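Local coordinates for endoglucanase (Bacillus akibai, PDB 1UWW), which hydrolyses internal beta-1,4-glucosidic bonds of cellulose and related glucans, this piece being its family 28 carbohydrate-binding module, specific for non-crystalline cellulose, at residues 106-111 / 119-124; 28-33 / 164-169. All coordinates share one frame; numbering follows the deposited sequence.

Interaction 1: residues 106-111 / 119-124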
loop_
_atom_site.group_PDB
_atom_site.type_symbol
_atom_site.label_atom_id
_atom_site.label_comp_id
_atom_site.label_asym_id
_atom_site.label_seq_id
_atom_site.Cartn_x
_atom_site.Cartn_y
_atom_site.Cartn_z
ATOM N N ASN A 106 -4.852 -0.775 -6.050
ATOM C CA ASN A 106 -4.444 -0.872 -4.656
ATOM C C ASN A 106 -5.606 -0.478 -3.777
ATOM O O ASN A 106 -6.083 0.674 -3.861
ATOM C CB ASN A 106 -3.260 0.051 -4.353
ATOM C CG ASN A 106 -1.915 -0.500 -4.811
ATOM O OD1 ASN A 106 -0.909 0.258 -4.857
ATOM N ND2 ASN A 106 -1.861 -1.764 -5.109
ATOM N N ILE A 107 -6.025 -1.382 -2.901
ATOM C CA ILE A 107 -7.102 -1.130 -1.951
ATOM C C ILE A 107 -6.493 -0.834 -0.574
ATOM O O ILE A 107 -5.711 -1.651 -0.047
ATOM C CB ILE A 107 -8.062 -2.341 -1.884
ATOM C CG1 ILE A 107 -8.652 -2.590 -3.277
ATOM C CG2 ILE A 107 -9.141 -2.080 -0.862
ATOM C CD1 ILE A 107 -9.560 -3.772 -3.333
ATOM N N ASN A 108 -6.817 0.324 0.002
ATOM C CA ASN A 108 -6.367 0.707 1.327
ATOM C C ASN A 108 -7.520 0.982 2.247
ATOM O O ASN A 108 -8.619 1.315 1.838
ATOM C CB ASN A 108 -5.468 1.947 1.248
ATOM C CG ASN A 108 -4.068 1.634 0.700
ATOM O OD1 ASN A 108 -3.774 1.979 -0.425
ATOM N ND2 ASN A 108 -3.257 0.878 1.478
ATOM N N LEU A 109 -7.270 0.778 3.528
ATOM C CA LEU A 109 -8.280 0.906 4.566
ATOM C C LEU A 109 -7.793 1.918 5.593
ATOM O O LEU A 109 -6.690 1.789 6.131
ATOM C CB LEU A 109 -8.473 -0.453 5.216
ATOM C CG LEU A 109 -9.413 -0.557 6.406
ATOM C CD1 LEU A 109 -10.837 -0.282 6.019
ATOM C CD2 LEU A 109 -9.328 -1.969 7.047
ATOM N N VAL A 110 -8.632 2.897 5.885
ATOM C CA VAL A 110 -8.325 4.014 6.768
ATOM C C VAL A 110 -9.449 4.164 7.773
ATOM O O VAL A 110 -10.623 3.946 7.455
ATOM C CB VAL A 110 -8.156 5.332 5.975
ATOM C CG1 VAL A 110 -7.952 6.543 6.897
ATOM C CG2 VAL A 110 -7.017 5.193 4.994
ATOM N N PHE A 111 -9.102 4.456 9.021
ATOM C CA PHE A 111 -10.046 4.915 10.021
ATOM C C PHE A 111 -9.665 6.305 10.476
ATOM O O PHE A 111 -8.525 6.743 10.298
ATOM C CB PHE A 111 -10.059 3.983 11.246
ATOM C CG PHE A 111 -10.376 2.559 10.924
ATOM C CD1 PHE A 111 -11.675 2.155 10.652
ATOM C CD2 PHE A 111 -9.381 1.607 10.884
ATOM C CE1 PHE A 111 -11.945 0.823 10.359
ATOM C CE2 PHE A 111 -9.671 0.289 10.597
ATOM C CZ PHE A 111 -10.942 -0.079 10.332
ATOM N N TRP A 119 -6.648 9.862 11.654
ATOM C CA TRP A 119 -6.064 9.108 10.542
ATOM C C TRP A 119 -5.200 8.000 11.076
ATOM O O TRP A 119 -4.137 8.246 11.660
ATOM C CB TRP A 119 -5.202 9.998 9.617
ATOM C CG TRP A 119 -4.830 9.306 8.355
ATOM C CD1 TRP A 119 -3.780 8.446 8.151
ATOM C CD2 TRP A 119 -5.512 9.401 7.122
ATOM N NE1 TRP A 119 -3.810 7.983 6.861
ATOM C CE2 TRP A 119 -4.853 8.563 6.193
ATOM C CE3 TRP A 119 -6.635 10.105 6.695
ATOM C CZ2 TRP A 119 -5.263 8.441 4.858
ATOM C CZ3 TRP A 119 -7.038 9.980 5.381
ATOM C CH2 TRP A 119 -6.360 9.151 4.478
ATOM N N VAL A 120 -5.657 6.766 10.894
ATOM C CA VAL A 120 -4.822 5.583 11.012
ATOM C C VAL A 120 -5.097 4.733 9.783
ATOM O O VAL A 120 -6.188 4.728 9.242
ATOM C CB VAL A 120 -5.061 4.783 12.310
ATOM C CG1 VAL A 120 -4.782 5.620 13.544
ATOM C CG2 VAL A 120 -6.444 4.182 12.362
ATOM N N GLN A 121 -4.131 3.969 9.363
ATOM C CA GLN A 121 -4.234 3.220 8.135
ATOM C C GLN A 121 -3.756 1.799 8.347
ATOM O O GLN A 121 -2.737 1.571 9.005
ATOM C CB GLN A 121 -3.372 3.917 7.086
ATOM C CG GLN A 121 -3.501 3.391 5.689
ATOM C CD GLN A 121 -2.847 4.297 4.661
ATOM O OE1 GLN A 121 -2.665 5.495 4.907
ATOM N NE2 GLN A 121 -2.538 3.734 3.499
ATOM N N ALA A 122 -4.449 0.809 7.799
ATOM C CA ALA A 122 -3.949 -0.545 7.866
ATOM C C ALA A 122 -2.633 -0.569 7.090
ATOM O O ALA A 122 -2.552 -0.030 5.963
ATOM C CB ALA A 122 -4.922 -1.516 7.278
ATOM N N PRO A 123 -1.567 -1.106 7.679
ATOM C CA PRO A 123 -0.272 -1.009 7.031
ATOM C C PRO A 123 -0.123 -1.703 5.701
ATOM O O PRO A 123 0.610 -1.214 4.851
ATOM C CB PRO A 123 0.693 -1.567 8.085
ATOM C CG PRO A 123 -0.067 -2.295 9.011
ATOM C CD PRO A 123 -1.452 -1.693 9.031
ATOM N N LYS A 124 -0.821 -2.801 5.468
ATOM C CA LYS A 124 -0.650 -3.592 4.252
ATOM C C LYS A 124 -1.721 -3.294 3.206
ATOM O O LYS A 124 -2.904 -3.459 3.447
ATOM C CB LYS A 124 -0.638 -5.080 4.578
ATOM C CG LYS A 124 0.501 -5.453 5.498
ATOM C CD LYS A 124 0.169 -6.649 6.387
ATOM C CE LYS A 124 0.537 -6.386 7.830
ATOM N NZ LYS A 124 -0.630 -6.153 8.699
HETATM O O HOH W 1 -5.169 -2.276 2.746
HETATM O O HOH W 2 -4.508 -0.128 3.944
#
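With CG1 of Val110 trans to its backbone N (chi1 175°) and CG of Trp119 set likewise (chi1 -169°), the indole, whose CB points away from the opposing strand, swings back to meet the valine. Val110 CG1 stands 3.6 Å from the centroid of the six-membered ring and 3° off its normal, a CH-pi contact. The second methyl, Val110 CG2, sits 3.7 Å from Trp119 CZ2 and also meets Gln121 CG. From there the extended glutamine chain carries NE2 to Pro123 O of the second subunit, while OE1 takes a weak bond from Trp119 NE1. The backbones form the antiparallel hairpin of strands 104-111 and 120-129, at one margin of a sheet in the beta sandwich. Phe111 and Val120 form a hydrogen-bonded pair, N to O 2.9 Å both ways; Ala122 N adds a 3.0 Å bond to Leu109 O. On the face away from Val110 and Gln121, Val120 CG2 lies 3.8 Å from Phe111 CB and at the ring edge. From Ala122 to Lys124 water bridges the strands: one molecule accepts from Leu109 N and Asn108 ND2, which also bonds Thr125 OG1, and donates to Ala122 O; another joins Ile107 O to Lys124 O. Direct pairing resumes between Ile107 and Tyr126.

Interaction 2: residues 28-33 / 164-169; sequences QGWDWA and RNMMII
Trp30 meets strand 165-173 with the far end of its six-membered ring. Ile168 CD1 comes within 3.7 Å of Trp30 CH2, and the terminal methyl of Met166, modelled as selenomethionine, lies 4.0 Å away, CE to Trp30 CH2. Both methyls approach the indole obliquely. They come from residues two apart on the strand, and reach the same end of the ring by different routes: the Met166 chain runs out straight and then bends at its selenium (chi3 37°), whereas Ile168 sends CG1 out beside its backbone N (chi1 -55°) and ends in an extended CD1. No hydrogen bond crosses between 28-33 and 164-169. A lesser contact, Ala33 CB to Met167 CE at 3.9 Å, rests on one of two conformers and is therefore doubtful.

The gap between the two backbones is filled by strand 73-77, so this is second-neighbour packing in the antiparallel sheet of the beta sandwich, Trp30 reaching past the intervening strand on its buried side. Asp31 and Ala33 bond through their backbones to Asp75 and Arg73 of that middle strand, and its Phe76 meets the Trp30 ring with planes about 30° apart while also touching Met166.

Further out, Ser20 OG accepts from Trp30 NE1, tying down the polar edge of the indole, while Gln28 OE1 takes the N-H groups of Phe22 and of Val21, a ligand of a calcium ion. Leu109 of strand 104-111 touches both Met166 and Ile168 from the far flank. The side chain of Trp30 itself lies about 11 Å from a bound calcium.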
loop_
_atom_site.group_PDB
_atom_site.type_symbol
_atom_site.label_atom_id
_atom_site.label_comp_id
_atom_site.label_asym_id
_atom_site.label_seq_id
_atom_site.Cartn_x
_atom_site.Cartn_y
_atom_site.Cartn_z
ATOM N N GLN A 28 -26.935 0.536 3.548
ATOM C CA GLN A 28 -26.554 0.268 4.937
ATOM C C GLN A 28 -25.497 1.245 5.481
ATOM O O GLN A 28 -24.551 0.866 6.169
ATOM C CB GLN A 28 -26.160 -1.188 5.150
ATOM C CG GLN A 28 -27.317 -2.148 4.826
ATOM C CD GLN A 28 -27.117 -3.527 5.381
ATOM O OE1 GLN A 28 -26.186 -4.234 5.007
ATOM N NE2 GLN A 28 -27.989 -3.926 6.307
ATOM N N GLY A 29 -25.685 2.519 5.183
ATOM C CA GLY A 29 -24.844 3.580 5.704
ATOM C C GLY A 29 -23.606 3.934 4.901
ATOM O O GLY A 29 -22.876 4.850 5.292
ATOM N N TRP A 30 -23.338 3.206 3.823
ATOM C CA TRP A 30 -22.172 3.467 2.962
ATOM C C TRP A 30 -22.443 4.609 1.996
ATOM O O TRP A 30 -23.524 4.693 1.402
ATOM C CB TRP A 30 -21.801 2.193 2.198
ATOM C CG TRP A 30 -21.197 1.160 3.084
ATOM C CD1 TRP A 30 -21.839 0.210 3.828
ATOM C CD2 TRP A 30 -19.805 1.012 3.360
ATOM N NE1 TRP A 30 -20.921 -0.526 4.530
ATOM C CE2 TRP A 30 -19.667 -0.037 4.285
ATOM C CE3 TRP A 30 -18.656 1.700 2.952
ATOM C CZ2 TRP A 30 -18.427 -0.440 4.780
ATOM C CZ3 TRP A 30 -17.430 1.305 3.438
ATOM C CH2 TRP A 30 -17.322 0.234 4.347
ATOM N N ASP A 31 -21.443 5.441 1.782
ATOM C CA ASP A 31 -21.554 6.600 0.913
ATOM C C ASP A 31 -20.175 6.934 0.369
ATOM O O ASP A 31 -19.178 6.295 0.728
ATOM C CB ASP A 31 -22.085 7.778 1.722
ATOM C CG ASP A 31 -22.865 8.769 0.906
ATOM O OD1 ASP A 31 -22.835 8.732 -0.339
ATOM O OD2 ASP A 31 -23.597 9.632 1.474
ATOM N N TRP A 32 -20.107 7.920 -0.504
ATOM C CA TRP A 32 -18.827 8.440 -0.972
ATOM C C TRP A 32 -18.190 9.339 0.082
ATOM O O TRP A 32 -18.864 10.208 0.658
ATOM C CB TRP A 32 -18.987 9.231 -2.262
ATOM C CG TRP A 32 -19.369 8.422 -3.436
ATOM C CD1 TRP A 32 -20.471 8.593 -4.231
ATOM C CD2 TRP A 32 -18.662 7.289 -3.998
ATOM N NE1 TRP A 32 -20.495 7.656 -5.233
ATOM C CE2 TRP A 32 -19.393 6.841 -5.116
ATOM C CE3 TRP A 32 -17.462 6.633 -3.681
ATOM C CZ2 TRP A 32 -18.967 5.790 -5.914
ATOM C CZ3 TRP A 32 -17.065 5.575 -4.468
ATOM C CH2 TRP A 32 -17.811 5.171 -5.576
ATOM N N ALA A 33 -16.891 9.186 0.319
ATOM C CA ALA A 33 -16.131 10.181 1.067
ATOM C C ALA A 33 -16.121 11.485 0.269
ATOM O O ALA A 33 -16.172 11.454 -0.966
ATOM C CB ALA A 33 -14.716 9.696 1.326
ATOM N N ARG A 164 -14.741 5.990 14.569
ATOM C CA ARG A 164 -15.611 7.009 13.977
ATOM C C ARG A 164 -16.133 6.699 12.576
ATOM O O ARG A 164 -17.339 6.672 12.321
ATOM C CB ARG A 164 -14.971 8.399 13.993
ATOM C CG ARG A 164 -15.971 9.538 13.717
ATOM C CD ARG A 164 -15.320 10.881 13.495
ATOM N NE ARG A 164 -14.633 10.908 12.227
ATOM C CZ ARG A 164 -14.143 12.002 11.651
ATOM N NH1 ARG A 164 -14.237 13.178 12.268
ATOM N NH2 ARG A 164 -13.556 11.926 10.472
ATOM N N ASN A 165 -15.214 6.514 11.654
ATOM C CA ASN A 165 -15.568 6.159 10.305
ATOM C C ASN A 165 -14.468 5.336 9.660
ATOM O O ASN A 165 -13.292 5.449 10.024
ATOM C CB ASN A 165 -15.952 7.402 9.458
ATOM C CG ASN A 165 -14.812 8.360 9.242
ATOM O OD1 ASN A 165 -14.321 8.976 10.186
ATOM N ND2 ASN A 165 -14.384 8.509 8.008
HETATM N N MSE A 166 -14.874 4.544 8.678
HETATM C CA MSE A 166 -14.012 3.678 7.923
HETATM C C MSE A 166 -14.097 4.089 6.476
HETATM O O MSE A 166 -15.182 4.226 5.900
HETATM C CB MSE A 166 -14.503 2.250 8.080
HETATM C CG MSE A 166 -13.900 1.229 7.132
HETATM SE SE MSE A 166 -14.332 -0.593 7.500
HETATM C CE MSE A 166 -16.115 -0.413 8.059
HETATM N N MSE A 167 -12.978 4.448 5.867
HETATM C CA MSE A 167 -12.963 4.516 4.353
HETATM C C MSE A 167 -12.110 3.447 3.706
HETATM O O MSE A 167 -11.114 2.929 4.282
HETATM C CB MSE A 167 -12.460 5.897 3.791
HETATM C CG MSE A 167 -13.186 7.160 4.535
HETATM SE SE MSE A 167 -12.254 8.857 4.520
HETATM C CE MSE A 167 -11.341 8.517 2.873
ATOM N N ILE A 168 -12.518 3.163 2.489
ATOM C CA ILE A 168 -11.883 2.162 1.644
ATOM C C ILE A 168 -11.545 2.888 0.365
ATOM O O ILE A 168 -12.452 3.422 -0.305
ATOM C CB ILE A 168 -12.782 0.926 1.379
ATOM C CG1 ILE A 168 -13.243 0.320 2.709
ATOM C CG2 ILE A 168 -12.019 -0.085 0.588
ATOM C CD1 ILE A 168 -14.199 -0.807 2.554
ATOM N N ILE A 169 -10.267 2.912 0.025
ATOM C CA ILE A 169 -9.742 3.647 -1.120
ATOM C C ILE A 169 -9.339 2.662 -2.176
ATOM O O ILE A 169 -8.599 1.717 -1.894
ATOM C CB ILE A 169 -8.537 4.498 -0.677
ATOM C CG1 ILE A 169 -8.964 5.506 0.398
ATOM C CG2 ILE A 169 -7.973 5.250 -1.897
ATOM C CD1 ILE A 169 -7.847 6.225 1.085
#

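In the fold
Interactions 1 and 2 lie in one five-stranded antiparallel sheet of the carbohydrate-binding module, their centres 13 Å apart. Across the sheet the order is 30-32, 73-77, 165-173, 104-111, 120-129, so interaction 2 reaches from the edge strand 30-32 across 73-77 to the central strand 165-173, and interaction 1 lies at the other margin. Along the chain, 28-33 comes first, then the hairpin of interaction 1, and last 164-169, which inserts between the early strand 73-77 and the hairpin. The two contacts meet directly: Val110 O and Asn108 O probably accept from Met167 N and Ile169 N, and Leu109 packs on Met166. Residues distant in sequence thus build one sheet, whose hairpin margin also touches the second subunit.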